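Local atomic coordinates of esterase family protein (Staphylococcus aureus, PDB entry 7L0A), a protein that probably hydrolyses S-formylglutathione to formate and glutathione, as a serine esterase of the alpha/beta-hydrolase type. Residues F214-Q217 / D218-F222; H128-G131 / G132-T135. One frame throughout, in Å; residues are numbered along the deposited sequence.

Contact 1 (F214-Q217 / D218-F222); sequences FLYQ and DNLDF
Tyr-216 and Leu-220 pack together on the first turn of helix 216-228, the helix of a beta-alpha-beta unit in an alpha/beta-hydrolase fold, where i to i+4 backbone bonds begin. A branched side chain suits position 220, since both of its methyls can spread over the same face of a ring. In Leu-220, CB sits 3.5 Å from Gln-217 O. CG lies over one face of the Tyr-216 ring, a CH-pi contact 4.2 Å from the centroid and 15° off the normal. Beyond it the branches divide: CD1 comes within 3.7 Å of Tyr-216 CE2, while CD2 lies 3.9 Å from Tyr-216 OH. The tyrosine is brought there by a CG anti to the backbone N (chi1 179°), and its hydroxyl is hydrogen-bonded to Asp-237, which anchors the far end of the ring.

Leu-215 O takes two donors at the start of the helix: Asn-219 N at 2.9 Å, nearly end-on to the carbonyl, and Asn-219 ND2 at 3.1 Å, well above the carbonyl plane. The asparagine amide can do this and still donate to Ala-154 O, which ties the helix start to the loop after strand 148-152. A water bridges Phe-214 O and Asp-218 N, extending the bonding before the helix proper.

Gln-217, on the exposed side, has a chain long enough to bend at chi2 (58°) and run forward along the helix. Its NE2 donates to Asp-221 OD1 over 3.1 Å, with the oxygen lying close to the amide plane of the glutamine but approached from above the carboxylate plane.

Contact 2 (H128-G131 / G132-T135); sequences HSMG and GYGT
The tight turn from strand 123-128 into helix 130-141 has the form of a nucleophile elbow, with Ser-129, the predicted nucleophile, at its apex. The serine adopts a positive phi (59°), and its carbonyl opens the helix: Ser-129 O accepts from Tyr-133 N at 3.0 Å, in the carbonyl plane, and from Gly-132 N at 2.8 Å, well above that plane. Glycine suits 131 and 132, because the carbonyl oxygens of His-128 and Ser-129 lie close against the places where their side chains would begin.

Two residues further on, Gly-131 O is gripped twice by Thr-135, through its N and through OG1 at 2.8 Å. A threonine can turn its hydroxyl back like this, with OG1 beside its own backbone N (chi1 -67°).

On another side of the helix the flexible Met-130 chain, bent at chi2 and chi3, runs alongside Tyr-133. Its CE comes within 3.6 Å of Tyr-133 CD1, and SD makes an oblique Met-aromatic contact 5.1 Å from the ring centroid. Tyr-133 OH is hydrogen-bonded to His-186 O. A strained strand-to-helix turn of this kind, with the serine of a GxSxG sequence at its tip, is characteristic of the nucleophile elbow of alpha/beta-hydrolases.

Overall arrangement
From the N terminus the chain reaches contact 2 first, at the end of strand 123-128, and contact 1 only after strands 148-152 and 204-210. They lie in series, neither enclosing nor crossing the other, and each joins adjoining segments, closing no more than a helical turn. Both mark the start of a helix following a strand of the same sheet: contact 2 leads on to strand 148-152, contact 1 to strand 234-238. Their centres are 13 Å apart, yet they touch where Leu-215 CD1 packs 4.3 Å from Ser-129 OG. Asp-213 directly precedes residues 214-217, and together with His-242 probably completes the charge relay of Ser-129.

Contact 1 (F214-Q217 / D218-F222)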
# COMPACT_ATOMS: atom_id res chain seq x y z
N PHE B 214 22.68 -25.06 10.64
CA PHE B 214 22.83 -26.35 9.97
C PHE B 214 23.27 -26.21 8.52
O PHE B 214 23.77 -27.19 7.94
CB PHE B 214 21.54 -27.18 10.10
CG PHE B 214 20.40 -26.74 9.22
CD1 PHE B 214 19.57 -25.71 9.60
CD2 PHE B 214 20.14 -27.39 8.03
CE1 PHE B 214 18.50 -25.34 8.82
CE2 PHE B 214 19.07 -27.01 7.23
CZ PHE B 214 18.26 -26.00 7.62
N LEU B 215 23.12 -25.02 7.93
CA LEU B 215 23.52 -24.77 6.55
C LEU B 215 24.90 -24.13 6.43
O LEU B 215 25.34 -23.84 5.31
CB LEU B 215 22.49 -23.87 5.86
CG LEU B 215 21.07 -24.42 5.73
CD1 LEU B 215 20.12 -23.41 5.17
CD2 LEU B 215 21.10 -25.70 4.87
N TYR B 216 25.62 -23.96 7.54
CA TYR B 216 26.86 -23.20 7.51
C TYR B 216 27.90 -23.84 6.59
O TYR B 216 28.55 -23.16 5.79
CB TYR B 216 27.43 -23.06 8.92
CG TYR B 216 28.72 -22.31 9.01
CD1 TYR B 216 28.80 -20.96 8.68
CD2 TYR B 216 29.87 -22.92 9.49
CE1 TYR B 216 29.99 -20.26 8.78
CE2 TYR B 216 31.06 -22.22 9.60
CZ TYR B 216 31.13 -20.91 9.23
OH TYR B 216 32.33 -20.23 9.35
N GLN B 217 28.11 -25.16 6.72
CA GLN B 217 29.14 -25.79 5.89
C GLN B 217 28.77 -25.72 4.41
O GLN B 217 29.65 -25.48 3.57
CB GLN B 217 29.36 -27.24 6.34
CG GLN B 217 30.49 -27.93 5.57
CD GLN B 217 31.82 -27.20 5.69
OE1 GLN B 217 32.27 -26.87 6.80
NE2 GLN B 217 32.47 -26.93 4.55
N ASP B 218 27.49 -25.86 4.07
CA ASP B 218 27.10 -25.72 2.66
C ASP B 218 27.29 -24.29 2.19
O ASP B 218 27.59 -24.05 1.02
CB ASP B 218 25.66 -26.21 2.47
CG ASP B 218 25.53 -27.73 2.64
OD1 ASP B 218 26.46 -28.46 2.23
OD2 ASP B 218 24.52 -28.22 3.17
N ASN B 219 27.15 -23.31 3.09
CA ASN B 219 27.49 -21.94 2.75
C ASN B 219 28.98 -21.79 2.45
O ASN B 219 29.38 -21.12 1.50
CB ASN B 219 27.06 -21.02 3.90
CG ASN B 219 25.66 -20.48 3.74
OD1 ASN B 219 25.46 -19.28 3.68
ND2 ASN B 219 24.70 -21.37 3.63
N LEU B 220 29.84 -22.42 3.28
CA LEU B 220 31.27 -22.36 3.01
C LEU B 220 31.60 -23.01 1.68
O LEU B 220 32.48 -22.55 0.95
CB LEU B 220 32.06 -23.03 4.13
CG LEU B 220 31.97 -22.34 5.50
CD1 LEU B 220 32.84 -23.15 6.49
CD2 LEU B 220 32.40 -20.89 5.47
N ASP B 221 30.94 -24.13 1.38
CA ASP B 221 31.21 -24.80 0.11
C ASP B 221 30.86 -23.89 -1.07
O ASP B 221 31.58 -23.85 -2.08
CB ASP B 221 30.41 -26.09 0.01
CG ASP B 221 30.96 -27.18 0.91
OD1 ASP B 221 32.08 -27.02 1.46
OD2 ASP B 221 30.24 -28.19 1.08
N PHE B 222 29.75 -23.17 -0.96
CA PHE B 222 29.33 -22.29 -2.03
C PHE B 222 30.33 -21.16 -2.24
O PHE B 222 30.71 -20.86 -3.38
CB PHE B 222 27.95 -21.72 -1.74
CG PHE B 222 27.34 -20.96 -2.88
CD1 PHE B 222 26.85 -21.65 -3.99
CD2 PHE B 222 27.30 -19.58 -2.88
CE1 PHE B 222 26.31 -20.96 -5.07
CE2 PHE B 222 26.74 -18.90 -3.94
CZ PHE B 222 26.26 -19.58 -5.05
O HOH W 1 25.62 -27.45 5.76

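Contact 2 (H128-G131 / G132-T135)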
# COMPACT_ATOMS: atom_id res chain seq x y z
N HIS B 128 16.47 -14.91 3.62
CA HIS B 128 17.10 -16.00 4.36
C HIS B 128 16.48 -17.36 4.06
O HIS B 128 15.28 -17.50 3.78
CB HIS B 128 17.01 -15.73 5.87
CG HIS B 128 15.62 -15.77 6.43
ND1 HIS B 128 14.82 -14.65 6.53
CD2 HIS B 128 14.90 -16.79 6.96
CE1 HIS B 128 13.67 -14.98 7.08
NE2 HIS B 128 13.70 -16.27 7.36
N SER B 129 17.33 -18.40 4.16
CA SER B 129 16.96 -19.80 4.00
C SER B 129 16.37 -20.00 2.61
O SER B 129 17.10 -19.79 1.62
CB SER B 129 16.09 -20.26 5.18
OG SER B 129 16.22 -21.66 5.31
N MET B 130 15.11 -20.41 2.45
CA MET B 130 14.59 -20.47 1.08
C MET B 130 14.54 -19.11 0.42
O MET B 130 14.61 -19.01 -0.81
CB MET B 130 13.21 -21.13 1.01
CG MET B 130 13.29 -22.63 1.10
SD MET B 130 14.28 -23.44 -0.16
CE MET B 130 13.53 -22.83 -1.67
N GLY B 131 14.37 -18.03 1.20
CA GLY B 131 14.52 -16.70 0.67
C GLY B 131 15.94 -16.36 0.26
O GLY B 131 16.14 -15.43 -0.52
N GLY B 132 16.92 -17.08 0.80
CA GLY B 132 18.29 -16.89 0.36
C GLY B 132 18.55 -17.63 -0.94
O GLY B 132 19.29 -17.16 -1.79
N TYR B 133 17.93 -18.81 -1.07
CA TYR B 133 17.86 -19.49 -2.37
C TYR B 133 17.22 -18.59 -3.42
O TYR B 133 17.77 -18.38 -4.51
CB TYR B 133 17.09 -20.79 -2.22
CG TYR B 133 16.72 -21.51 -3.50
CD1 TYR B 133 15.56 -21.22 -4.18
CD2 TYR B 133 17.53 -22.49 -4.01
CE1 TYR B 133 15.19 -21.87 -5.33
CE2 TYR B 133 17.18 -23.15 -5.17
CZ TYR B 133 16.02 -22.82 -5.82
OH TYR B 133 15.69 -23.47 -6.99
N GLY B 134 16.07 -17.99 -3.07
CA GLY B 134 15.46 -17.01 -3.96
C GLY B 134 16.41 -15.89 -4.32
O GLY B 134 16.54 -15.50 -5.49
N THR B 135 17.09 -15.33 -3.31
CA THR B 135 17.98 -14.21 -3.54
C THR B 135 19.06 -14.56 -4.55
O THR B 135 19.31 -13.79 -5.49
CB THR B 135 18.60 -13.73 -2.24
OG1 THR B 135 17.56 -13.17 -1.42
CG2 THR B 135 19.62 -12.62 -2.48